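Local coordinates for sugar ABC transporter, sugar-binding protein (Streptococcus pneumoniae, PDB 2HEU) that probably captures raffinose-type sugars outside the cell and hands them over to the membrane-spanning part of an ABC transporter, at residues Asp150-Leu155 with Thr165-Ala170; Gly130-Lys135 with Ser258-Ala263; Ile243-Phe246 with Asp250-Met253; Gln364-Thr367 with Asp371-Thr374. One frame throughout, in Å; residues are numbered along the deposited sequence.

Overall arrangement
Following the chain from its N terminus, interaction 2 opens first, on strand 129-134, and closes some 120 residues later at the start of helix 260-265. Inside that long loop lie two shorter closures in series: interaction 1, where the chain leaves helix 149-161 and folds back on it, and interaction 3, where helix 239-247 turns into strand 253-257. The three touch one another. T165 and G168 pair through their backbones with L252 and M253, N134 pairs with L252, and F152 packs on I131, so helices and the three-stranded antiparallel sheet are joined. Interaction 4 closes last, in the loop leading into helix 370-382, with its centre 23 to 27 Å from the other centres.

Interaction 1: residues Asp150-Leu155 with Thr165-Ala170; sequences DEFEQL and TPFGIA
F152 and F167 meet ring to ring where the chain, having left helix 149-161, runs back past it in a lobe of the two-lobed periplasmic-binding-protein fold. Taken in order, the helix first offers D150, whose OD1 forms a salt bridge with K219, and then E151, whose carboxylate reaches back to the backbone N of E147; both lie far from the second segment. F152 alone makes the crossing. Its CG is anti to the backbone N (chi1 -165°), which swings the ring off the helix until CE1 comes within 3.8 Å of F167 CZ. The two rings form an oblique pair, planes inclined at 74° and centroids 6.0 Å apart, with F152 CE1 at the edge of the F167 ring, near its plane. Next along, E153 shares K219 with D150; nearly a turn past F152, L155 packs on P146 and M253. F167 also touches V156 and L224, in a buried apolar contact between helix 149-161 and the loop that follows it, with M253 of strand 253-257 alongside. Besides CE1, the outermost carbon of the helix ring takes part: F152 CZ lies 3.9 Å from F167 CZ and also 4.0 Å from I131 CG1.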
loop_
_atom_site.group_PDB
_atom_site.type_symbol
_atom_site.label_atom_id
_atom_site.label_comp_id
_atom_site.label_asym_id
_atom_site.label_seq_id
_atom_site.Cartn_x
_atom_site.Cartn_y
_atom_site.Cartn_z
ATOM N N ASP A 150 0.977 -11.193 21.916
ATOM C CA ASP A 150 1.793 -11.979 22.848
ATOM C C ASP A 150 2.408 -13.155 22.111
ATOM O O ASP A 150 3.560 -13.525 22.426
ATOM C CB ASP A 150 0.882 -12.438 24.001
ATOM C CG ASP A 150 0.592 -11.366 25.009
ATOM O OD1 ASP A 150 0.984 -10.232 24.874
ATOM O OD2 ASP A 150 -0.119 -11.758 25.970
ATOM N N GLU A 151 1.703 -13.784 21.205
ATOM C CA GLU A 151 2.318 -14.885 20.446
ATOM C C GLU A 151 3.431 -14.366 19.574
ATOM O O GLU A 151 4.432 -15.068 19.343
ATOM C CB GLU A 151 1.345 -15.607 19.574
ATOM C CG GLU A 151 0.341 -16.487 20.306
ATOM C CD GLU A 151 -0.471 -17.343 19.432
ATOM O OE1 GLU A 151 -0.486 -17.230 18.245
ATOM O OE2 GLU A 151 -1.174 -18.284 19.936
ATOM N N PHE A 152 3.358 -13.150 19.070
ATOM C CA PHE A 152 4.442 -12.599 18.201
ATOM C C PHE A 152 5.714 -12.374 19.038
ATOM O O PHE A 152 6.799 -12.729 18.620
ATOM C CB PHE A 152 3.888 -11.348 17.544
ATOM C CG PHE A 152 4.712 -10.845 16.332
ATOM C CD1 PHE A 152 5.771 -11.496 15.766
ATOM C CD2 PHE A 152 4.286 -9.632 15.793
ATOM C CE1 PHE A 152 6.397 -10.959 14.636
ATOM C CE2 PHE A 152 4.916 -9.112 14.679
ATOM C CZ PHE A 152 5.972 -9.787 14.099
ATOM N N GLU A 153 5.539 -11.812 20.246
ATOM C CA GLU A 153 6.648 -11.644 21.151
ATOM C C GLU A 153 7.303 -13.026 21.393
ATOM O O GLU A 153 8.529 -13.161 21.323
ATOM C CB GLU A 153 6.145 -11.117 22.538
ATOM C CG GLU A 153 5.663 -9.750 22.538
ATOM C CD GLU A 153 4.979 -9.331 23.841
ATOM O OE1 GLU A 153 4.626 -10.240 24.646
ATOM O OE2 GLU A 153 4.789 -8.119 24.051
ATOM N N GLN A 154 6.484 -14.047 21.667
ATOM C CA GLN A 154 7.056 -15.349 22.004
ATOM C C GLN A 154 7.759 -15.967 20.828
ATOM O O GLN A 154 8.773 -16.629 20.986
ATOM C CB GLN A 154 5.985 -16.277 22.571
ATOM C CG GLN A 154 6.570 -17.536 23.151
ATOM C CD GLN A 154 7.480 -17.220 24.345
ATOM O OE1 GLN A 154 8.716 -17.579 24.313
ATOM N NE2 GLN A 154 6.984 -16.505 25.330
ATOM N N LEU A 155 7.239 -15.803 19.611
ATOM C CA LEU A 155 7.850 -16.312 18.399
ATOM C C LEU A 155 9.243 -15.752 18.237
ATOM O O LEU A 155 10.184 -16.471 17.937
ATOM C CB LEU A 155 6.931 -15.941 17.215
ATOM C CG LEU A 155 7.544 -16.281 15.819
ATOM C CD1 LEU A 155 7.804 -17.759 15.662
ATOM C CD2 LEU A 155 6.651 -15.702 14.791
ATOM N N THR A 165 18.066 -15.657 13.520
ATOM C CA THR A 165 17.757 -14.231 13.569
ATOM C C THR A 165 16.331 -14.011 13.134
ATOM O O THR A 165 15.988 -14.270 11.992
ATOM C CB THR A 165 18.692 -13.431 12.682
ATOM O OG1 THR A 165 20.042 -13.668 13.051
ATOM C CG2 THR A 165 18.377 -11.932 12.789
ATOM N N PRO A 166 15.486 -13.477 14.031
ATOM C CA PRO A 166 14.071 -13.282 13.679
ATOM C C PRO A 166 13.878 -12.344 12.477
ATOM O O PRO A 166 13.151 -12.701 11.569
ATOM C CB PRO A 166 13.455 -12.708 14.975
ATOM C CG PRO A 166 14.300 -13.255 16.061
ATOM C CD PRO A 166 15.687 -13.316 15.490
ATOM N N PHE A 167 14.483 -11.140 12.546
ATOM C CA PHE A 167 14.167 -10.125 11.586
ATOM C C PHE A 167 15.349 -9.576 10.848
ATOM O O PHE A 167 16.408 -9.348 11.405
ATOM C CB PHE A 167 13.534 -8.844 12.273
ATOM C CG PHE A 167 12.223 -9.132 13.001
ATOM C CD1 PHE A 167 11.062 -9.467 12.323
ATOM C CD2 PHE A 167 12.194 -8.974 14.377
ATOM C CE1 PHE A 167 9.876 -9.639 13.008
ATOM C CE2 PHE A 167 10.962 -9.161 15.056
ATOM C CZ PHE A 167 9.845 -9.479 14.381
ATOM N N GLY A 168 15.102 -9.231 9.576
ATOM C CA GLY A 168 15.912 -8.237 8.860
ATOM C C GLY A 168 15.227 -6.882 8.943
ATOM O O GLY A 168 14.122 -6.722 8.471
ATOM N N ILE A 169 15.881 -5.921 9.557
ATOM C CA ILE A 169 15.378 -4.556 9.712
ATOM C C ILE A 169 16.381 -3.618 9.011
ATOM O O ILE A 169 17.591 -3.686 9.240
ATOM C CB ILE A 169 15.186 -4.133 11.175
ATOM C CG1 ILE A 169 14.189 -5.072 11.872
ATOM C CG2 ILE A 169 14.746 -2.712 11.293
ATOM C CD1 ILE A 169 12.767 -5.059 11.351
ATOM N N ALA A 170 15.833 -2.778 8.169
ATOM C CA ALA A 170 16.640 -1.847 7.369
ATOM C C ALA A 170 16.782 -0.518 8.180
ATOM O O ALA A 170 16.049 0.427 7.926
ATOM C CB ALA A 170 15.993 -1.580 6.005
#

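Interaction 2: residues Gly130-Lys135 with Ser258-Ala263; sequences GIYYNK and SWAITA
Strand 129-134 passes the beginning of helix 260-265 with Y132 and I261 as the closest backbone points, their CA atoms 8.7 Å apart, a gap that one tyrosine side chain bridges. Y132 points at the helix, and with its CG anti to the carbonyl carbon (chi1 -70°) the ring reaches across so that its hydroxyl end lies against the first turn. The contact therefore rests almost wholly on the far half of this ring. A260 presents its methyl obliquely to the ring, CB standing 3.9 Å from Y132 CE2 and 3.7 Å from Y132 OH. I261 comes at the ring carbon on the other flank of the hydroxyl: its CB is 4.2 Å from Y132 CE1, and the two side chains cross at about a right angle. The phenol end thus rests against both, CE2 and OH on the A260 methyl and CE1 on I261 CB.

The polar end has a definite partner just before residues 258-263: Y132 OH is hydrogen-bonded to the carbonyl O of G257, the last residue of strand 253-257. Close by, Y132 OH is 3.2 Å from I261 N, while S258 O, 3.4 Å from Y132 OH, is badly angled for a bond. S258 itself turns away and bonds through OG to A128 N.

Y132 belongs to the central strand of the three-stranded antiparallel sheet, pairing through its backbone with T254, and its side chain packs also on I273 and T275 of strand 273-276 and on F246 of helix 239-247. On the helix side A260 leans on Y239 and I243, so the tyrosine fills the angle between the sheet, helix 260-265 and helix 239-247.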
loop_
_atom_site.group_PDB
_atom_site.type_symbol
_atom_site.label_atom_id
_atom_site.label_comp_id
_atom_site.label_asym_id
_atom_site.label_seq_id
_atom_site.Cartn_x
_atom_site.Cartn_y
_atom_site.Cartn_z
ATOM N N GLY A 130 2.677 -6.465 5.698
ATOM C CA GLY A 130 2.695 -7.473 6.760
ATOM C C GLY A 130 4.107 -8.013 6.963
ATOM O O GLY A 130 5.089 -7.320 6.721
ATOM N N ILE A 131 4.158 -9.281 7.419
ATOM C CA ILE A 131 5.422 -9.874 7.767
ATOM C C ILE A 131 5.701 -11.016 6.780
ATOM O O ILE A 131 4.935 -11.974 6.685
ATOM C CB ILE A 131 5.486 -10.457 9.199
ATOM C CG1 ILE A 131 4.952 -9.419 10.223
ATOM C CG2 ILE A 131 6.847 -10.901 9.530
ATOM C CD1 ILE A 131 5.747 -8.140 10.316
ATOM N N TYR A 132 6.804 -10.883 6.016
ATOM C CA TYR A 132 7.318 -12.054 5.219
ATOM C C TYR A 132 7.979 -12.996 6.138
ATOM O O TYR A 132 8.689 -12.602 7.081
ATOM C CB TYR A 132 8.353 -11.535 4.185
ATOM C CG TYR A 132 7.722 -10.718 3.090
ATOM C CD1 TYR A 132 7.298 -11.353 1.919
ATOM C CD2 TYR A 132 7.501 -9.379 3.203
ATOM C CE1 TYR A 132 6.717 -10.632 0.885
ATOM C CE2 TYR A 132 6.912 -8.666 2.191
ATOM C CZ TYR A 132 6.519 -9.314 1.017
ATOM O OH TYR A 132 5.939 -8.625 -0.030
ATOM N N TYR A 133 7.775 -14.313 5.880
ATOM C CA TYR A 133 8.454 -15.307 6.704
ATOM C C TYR A 133 8.838 -16.483 5.858
ATOM O O TYR A 133 8.320 -16.759 4.746
ATOM C CB TYR A 133 7.565 -15.763 7.892
ATOM C CG TYR A 133 6.376 -16.662 7.566
ATOM C CD1 TYR A 133 5.208 -16.168 7.011
ATOM C CD2 TYR A 133 6.459 -18.015 7.843
ATOM C CE1 TYR A 133 4.154 -16.991 6.743
ATOM C CE2 TYR A 133 5.387 -18.858 7.536
ATOM C CZ TYR A 133 4.232 -18.335 7.004
ATOM O OH TYR A 133 3.189 -19.169 6.722
ATOM N N ASN A 134 9.806 -17.235 6.380
ATOM C CA ASN A 134 10.361 -18.413 5.730
ATOM C C ASN A 134 9.598 -19.664 6.184
ATOM O O ASN A 134 9.791 -20.120 7.313
ATOM C CB ASN A 134 11.825 -18.494 6.102
ATOM C CG ASN A 134 12.638 -19.593 5.463
ATOM O OD1 ASN A 134 13.864 -19.322 5.115
ATOM N ND2 ASN A 134 12.096 -20.714 5.270
ATOM N N LYS A 135 8.733 -20.180 5.291
ATOM C CA LYS A 135 7.914 -21.322 5.695
ATOM C C LYS A 135 8.742 -22.517 6.046
ATOM O O LYS A 135 8.434 -23.305 6.974
ATOM C CB LYS A 135 6.918 -21.693 4.601
ATOM C CG LYS A 135 5.886 -20.681 4.277
ATOM C CD LYS A 135 4.929 -21.171 3.161
ATOM C CE LYS A 135 3.768 -20.323 2.900
ATOM N NZ LYS A 135 2.943 -20.839 1.772
ATOM N N SER A 258 3.624 -5.451 0.214
ATOM C CA SER A 258 3.428 -6.431 -0.861
ATOM C C SER A 258 4.341 -6.232 -2.041
ATOM O O SER A 258 4.582 -7.165 -2.794
ATOM C CB SER A 258 1.936 -6.327 -1.312
ATOM O OG SER A 258 1.540 -5.013 -1.617
ATOM N N TRP A 259 4.820 -4.991 -2.208
ATOM C CA TRP A 259 5.731 -4.660 -3.287
ATOM C C TRP A 259 7.030 -5.483 -3.192
ATOM O O TRP A 259 7.730 -5.683 -4.187
ATOM C CB TRP A 259 6.077 -3.171 -3.296
ATOM C CG TRP A 259 6.521 -2.633 -1.990
ATOM C CD1 TRP A 259 7.758 -2.731 -1.426
ATOM C CD2 TRP A 259 5.710 -1.942 -1.005
ATOM N NE1 TRP A 259 7.774 -2.123 -0.174
ATOM C CE2 TRP A 259 6.532 -1.655 0.099
ATOM C CE3 TRP A 259 4.358 -1.565 -0.960
ATOM C CZ2 TRP A 259 6.034 -0.982 1.235
ATOM C CZ3 TRP A 259 3.862 -0.906 0.165
ATOM C CH2 TRP A 259 4.715 -0.595 1.213
ATOM N N ALA A 260 7.414 -5.939 -2.005
ATOM C CA ALA A 260 8.726 -6.516 -1.777
ATOM C C ALA A 260 8.903 -7.889 -2.434
ATOM O O ALA A 260 10.026 -8.294 -2.680
ATOM C CB ALA A 260 9.049 -6.611 -0.281
ATOM N N ILE A 261 7.813 -8.602 -2.678
ATOM C CA ILE A 261 7.947 -9.977 -3.180
ATOM C C ILE A 261 8.722 -10.007 -4.517
ATOM O O ILE A 261 9.496 -10.944 -4.748
ATOM C CB ILE A 261 6.588 -10.685 -3.307
ATOM C CG1 ILE A 261 6.763 -12.171 -3.587
ATOM C CG2 ILE A 261 5.653 -10.005 -4.283
ATOM C CD1 ILE A 261 7.631 -12.958 -2.601
ATOM N N THR A 262 8.561 -9.012 -5.346
ATOM C CA THR A 262 9.229 -8.971 -6.618
ATOM C C THR A 262 10.746 -8.962 -6.424
ATOM O O THR A 262 11.522 -9.769 -7.026
ATOM C CB THR A 262 8.787 -7.663 -7.300
ATOM O OG1 THR A 262 7.317 -7.553 -7.289
ATOM C CG2 THR A 262 9.309 -7.612 -8.720
ATOM N N ALA A 263 11.212 -8.082 -5.510
ATOM C CA ALA A 263 12.617 -7.986 -5.192
ATOM C C ALA A 263 13.133 -9.270 -4.576
ATOM O O ALA A 263 14.262 -9.716 -4.854
ATOM C CB ALA A 263 12.898 -6.791 -4.308
#

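Interaction 3: residues Ile243-Phe246 with Asp250-Met253; sequences IGAF and DVLM
A245 O and D250 N join the end of helix 239-247 to the turn that leads into strand 253-257, in a helix-to-strand connection of an alpha/beta lobe of the binding-protein fold. The carbonyl of A245, five residues back from D250, takes that N-H at 2.9 Å between D250 N and A245 O. The donor lies nearly along the C=O axis (C=O...N angle 165°), but the N-H...O angle is only 140°. The same oxygen accepts a second, weak bond from V251 N, 3.4 Å from A245 O, so two consecutive amides converge on one carbonyl as the helix ends.

Other polar groups find partners outside the two segments. D250, which is exposed, forms a salt bridge through OD2 with R248 NE. L252 is satisfied on both sides, its N by the carbonyl of T165 and its O by the amide of N134, while M253 pairs through its backbone with G168. The turn is thereby stitched both to the loop after helix 149-161 and to strand 129-134.

Apolar packing fills the space between. V251 CG2, set between its own backbone N and carbonyl carbon, nestles against the helix end, 4.0 Å from F246 CB and 4.1 Å from A245 CB. F246 points away at its first bond, but its CG is anti to the backbone N (chi1 178°) and the ring returns alongside the turn, where it also forms an edge-to-face pair with F271. The peptide after L252 meets the F246 rim near its plane, with L252 O 3.5 Å from F246 CE1.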
loop_
_atom_site.group_PDB
_atom_site.type_symbol
_atom_site.label_atom_id
_atom_site.label_comp_id
_atom_site.label_asym_id
_atom_site.label_seq_id
_atom_site.Cartn_x
_atom_site.Cartn_y
_atom_site.Cartn_z
ATOM N N ILE A 243 16.120 -7.319 1.984
ATOM C CA ILE A 243 15.577 -8.223 0.962
ATOM C C ILE A 243 16.564 -9.379 0.763
ATOM O O ILE A 243 16.167 -10.553 0.707
ATOM C CB ILE A 243 15.342 -7.456 -0.349
ATOM C CG1 ILE A 243 14.237 -6.426 -0.202
ATOM C CG2 ILE A 243 15.114 -8.471 -1.526
ATOM C CD1 ILE A 243 12.885 -6.943 0.097
ATOM N N GLY A 244 17.855 -9.059 0.613
ATOM C CA GLY A 244 18.852 -10.085 0.442
ATOM C C GLY A 244 18.982 -10.977 1.639
ATOM O O GLY A 244 19.038 -12.223 1.500
ATOM N N ALA A 245 19.005 -10.442 2.839
ATOM C CA ALA A 245 19.147 -11.245 4.050
ATOM C C ALA A 245 17.943 -12.238 4.131
ATOM O O ALA A 245 18.135 -13.406 4.503
ATOM C CB ALA A 245 19.196 -10.404 5.293
ATOM N N PHE A 246 16.742 -11.752 3.848
ATOM C CA PHE A 246 15.580 -12.641 3.887
ATOM C C PHE A 246 15.694 -13.708 2.807
ATOM O O PHE A 246 15.470 -14.893 3.044
ATOM C CB PHE A 246 14.315 -11.813 3.780
ATOM C CG PHE A 246 13.079 -12.655 3.769
ATOM C CD1 PHE A 246 12.627 -13.302 4.932
ATOM C CD2 PHE A 246 12.360 -12.888 2.607
ATOM C CE1 PHE A 246 11.555 -14.138 4.918
ATOM C CE2 PHE A 246 11.242 -13.707 2.596
ATOM C CZ PHE A 246 10.838 -14.329 3.754
ATOM N N ASP A 250 19.002 -15.797 5.912
ATOM C CA ASP A 250 19.812 -15.298 7.027
ATOM C C ASP A 250 18.971 -14.667 8.160
ATOM O O ASP A 250 19.465 -14.578 9.277
ATOM C CB ASP A 250 20.852 -14.334 6.557
ATOM C CG ASP A 250 21.962 -14.998 5.661
ATOM O OD1 ASP A 250 22.087 -16.252 5.658
ATOM O OD2 ASP A 250 22.685 -14.218 5.007
ATOM N N VAL A 251 17.765 -14.247 7.811
ATOM C CA VAL A 251 16.781 -13.810 8.789
ATOM C C VAL A 251 15.497 -14.517 8.428
ATOM O O VAL A 251 15.250 -14.833 7.260
ATOM C CB VAL A 251 16.578 -12.278 8.784
ATOM C CG1 VAL A 251 17.873 -11.589 9.131
ATOM C CG2 VAL A 251 15.974 -11.793 7.470
ATOM N N LEU A 252 14.646 -14.849 9.456
ATOM C CA LEU A 252 13.459 -15.630 9.197
ATOM C C LEU A 252 12.263 -14.809 8.759
ATOM O O LEU A 252 11.313 -15.422 8.194
ATOM C CB LEU A 252 13.081 -16.478 10.380
ATOM C CG LEU A 252 14.152 -17.587 10.727
ATOM C CD1 LEU A 252 13.523 -18.559 11.728
ATOM C CD2 LEU A 252 14.849 -18.227 9.582
ATOM N N MET A 253 12.274 -13.515 8.996
ATOM C CA MET A 253 11.159 -12.620 8.749
ATOM C C MET A 253 11.641 -11.253 8.355
ATOM O O MET A 253 12.731 -10.801 8.748
ATOM C CB MET A 253 10.302 -12.439 10.030
ATOM C CG MET A 253 9.582 -13.683 10.486
ATOM S SD MET A 253 8.614 -13.452 11.998
ATOM C CE MET A 253 9.967 -13.377 13.203
#

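Interaction 4: residues Gln364-Thr367 with Asp371-Thr374; sequences QYWT and DFHT
W366 and F372 form an edge-to-face aromatic pair that joins the loop after strand 358-360 to the first turns of helix 370-382, among the helices of a binding-protein lobe. The edge belongs to the tryptophan. Its six-membered ring presents CZ3 and CH2 to one face of F372, the two ring centroids 4.8 Å apart and the planes inclined at 56°, so the approach is tilted rather than upright. CH2 stands above the centre of the phenylalanine, 3.6 Å from its plane, whereas CZ3 sits toward the stem, 3.7 Å from F372 CB. F372 has its CG anti to the backbone N (chi1 -176°), which turns its face to the incoming indole.

Two more aromatic rings border the pair: W366 makes further edge-to-face contacts with F395 and F396 of helix 385-396. F372 packs on F395 as well, on L392 of the same helix, and on N178 and N181 of helix 178-189. The pair is thus buried where these helices meet.

Hydrogen bonds lie round the pair. The indole nitrogen, at the opposite end of W366 from CZ3, is bonded to N196 OD1, which helps to set the rotation of the indole. Beside F372, H373 NE2 bonds to E369 OE2, and the F372 carbonyl receives the T376 hydroxyl. Within the pair itself the shortest approach is carbon to carbon, 3.6 Å from W366 CZ3 to F372 CG.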
loop_
_atom_site.group_PDB
_atom_site.type_symbol
_atom_site.label_atom_id
_atom_site.label_comp_id
_atom_site.label_asym_id
_atom_site.label_seq_id
_atom_site.Cartn_x
_atom_site.Cartn_y
_atom_site.Cartn_z
ATOM N N GLN A 364 -3.298 9.144 4.403
ATOM C CA GLN A 364 -4.443 9.736 3.683
ATOM C C GLN A 364 -4.832 11.066 4.292
ATOM O O GLN A 364 -5.278 11.940 3.591
ATOM C CB GLN A 364 -5.585 8.707 3.689
ATOM C CG GLN A 364 -6.837 9.169 2.920
ATOM C CD GLN A 364 -7.924 8.155 2.871
ATOM O OE1 GLN A 364 -8.634 8.082 1.786
ATOM N NE2 GLN A 364 -8.052 7.306 3.818
ATOM N N TYR A 365 -4.746 11.129 5.636
ATOM C CA TYR A 365 -5.238 12.294 6.412
ATOM C C TYR A 365 -4.115 13.031 7.167
ATOM O O TYR A 365 -4.376 13.701 8.140
ATOM C CB TYR A 365 -6.379 11.915 7.322
ATOM C CG TYR A 365 -7.568 11.446 6.546
ATOM C CD1 TYR A 365 -8.240 12.318 5.720
ATOM C CD2 TYR A 365 -7.993 10.135 6.608
ATOM C CE1 TYR A 365 -9.298 11.895 5.018
ATOM C CE2 TYR A 365 -9.076 9.709 5.873
ATOM C CZ TYR A 365 -9.725 10.582 5.098
ATOM O OH TYR A 365 -10.811 10.141 4.349
ATOM N N TRP A 366 -2.879 12.869 6.671
ATOM C CA TRP A 366 -1.745 13.586 7.200
ATOM C C TRP A 366 -1.152 14.531 6.178
ATOM O O TRP A 366 -1.367 14.336 4.959
ATOM C CB TRP A 366 -0.616 12.647 7.607
ATOM C CG TRP A 366 -0.935 11.566 8.644
ATOM C CD1 TRP A 366 -2.086 11.411 9.322
ATOM C CD2 TRP A 366 -0.068 10.485 9.009
ATOM N NE1 TRP A 366 -1.988 10.307 10.139
ATOM C CE2 TRP A 366 -0.788 9.707 9.956
ATOM C CE3 TRP A 366 1.240 10.109 8.625
ATOM C CZ2 TRP A 366 -0.204 8.586 10.534
ATOM C CZ3 TRP A 366 1.789 8.971 9.177
ATOM C CH2 TRP A 366 1.039 8.222 10.125
ATOM N N THR A 367 -0.467 15.559 6.593
ATOM C CA THR A 367 0.161 16.484 5.664
ATOM C C THR A 367 1.522 16.047 5.123
ATOM O O THR A 367 1.962 16.614 4.145
ATOM C CB THR A 367 0.194 17.896 6.289
ATOM O OG1 THR A 367 0.940 17.838 7.443
ATOM C CG2 THR A 367 -1.198 18.419 6.581
ATOM N N ASP A 371 8.500 12.119 8.749
ATOM C CA ASP A 371 8.854 12.209 10.136
ATOM C C ASP A 371 8.255 11.113 10.988
ATOM O O ASP A 371 8.804 10.763 12.053
ATOM C CB ASP A 371 8.559 13.574 10.718
ATOM C CG ASP A 371 9.439 14.691 10.205
ATOM O OD1 ASP A 371 10.351 14.436 9.399
ATOM O OD2 ASP A 371 9.193 15.858 10.588
ATOM N N PHE A 372 7.144 10.529 10.543
ATOM C CA PHE A 372 6.552 9.377 11.199
ATOM C C PHE A 372 7.444 8.167 10.968
ATOM O O PHE A 372 7.708 7.349 11.892
ATOM C CB PHE A 372 5.122 9.099 10.695
ATOM C CG PHE A 372 4.452 7.999 11.413
ATOM C CD1 PHE A 372 3.817 8.189 12.644
ATOM C CD2 PHE A 372 4.416 6.703 10.876
ATOM C CE1 PHE A 372 3.179 7.134 13.299
ATOM C CE2 PHE A 372 3.809 5.652 11.534
ATOM C CZ PHE A 372 3.158 5.878 12.734
ATOM N N HIS A 373 7.951 7.989 9.731
ATOM C CA HIS A 373 8.931 6.907 9.486
ATOM C C HIS A 373 10.091 7.050 10.436
ATOM O O HIS A 373 10.551 6.103 11.100
ATOM C CB HIS A 373 9.455 6.949 8.045
ATOM C CG HIS A 373 8.410 7.014 6.984
ATOM N ND1 HIS A 373 8.790 7.303 5.714
ATOM C CD2 HIS A 373 7.065 6.860 7.009
ATOM C CE1 HIS A 373 7.688 7.316 4.987
ATOM N NE2 HIS A 373 6.623 7.004 5.705
ATOM N N THR A 374 10.637 8.270 10.521
ATOM C CA THR A 374 11.846 8.527 11.289
ATOM C C THR A 374 11.613 8.223 12.777
ATOM O O THR A 374 12.460 7.620 13.413
ATOM C CB THR A 374 12.304 9.970 11.085
ATOM O OG1 THR A 374 12.591 10.131 9.698
ATOM C CG2 THR A 374 13.457 10.373 11.979
#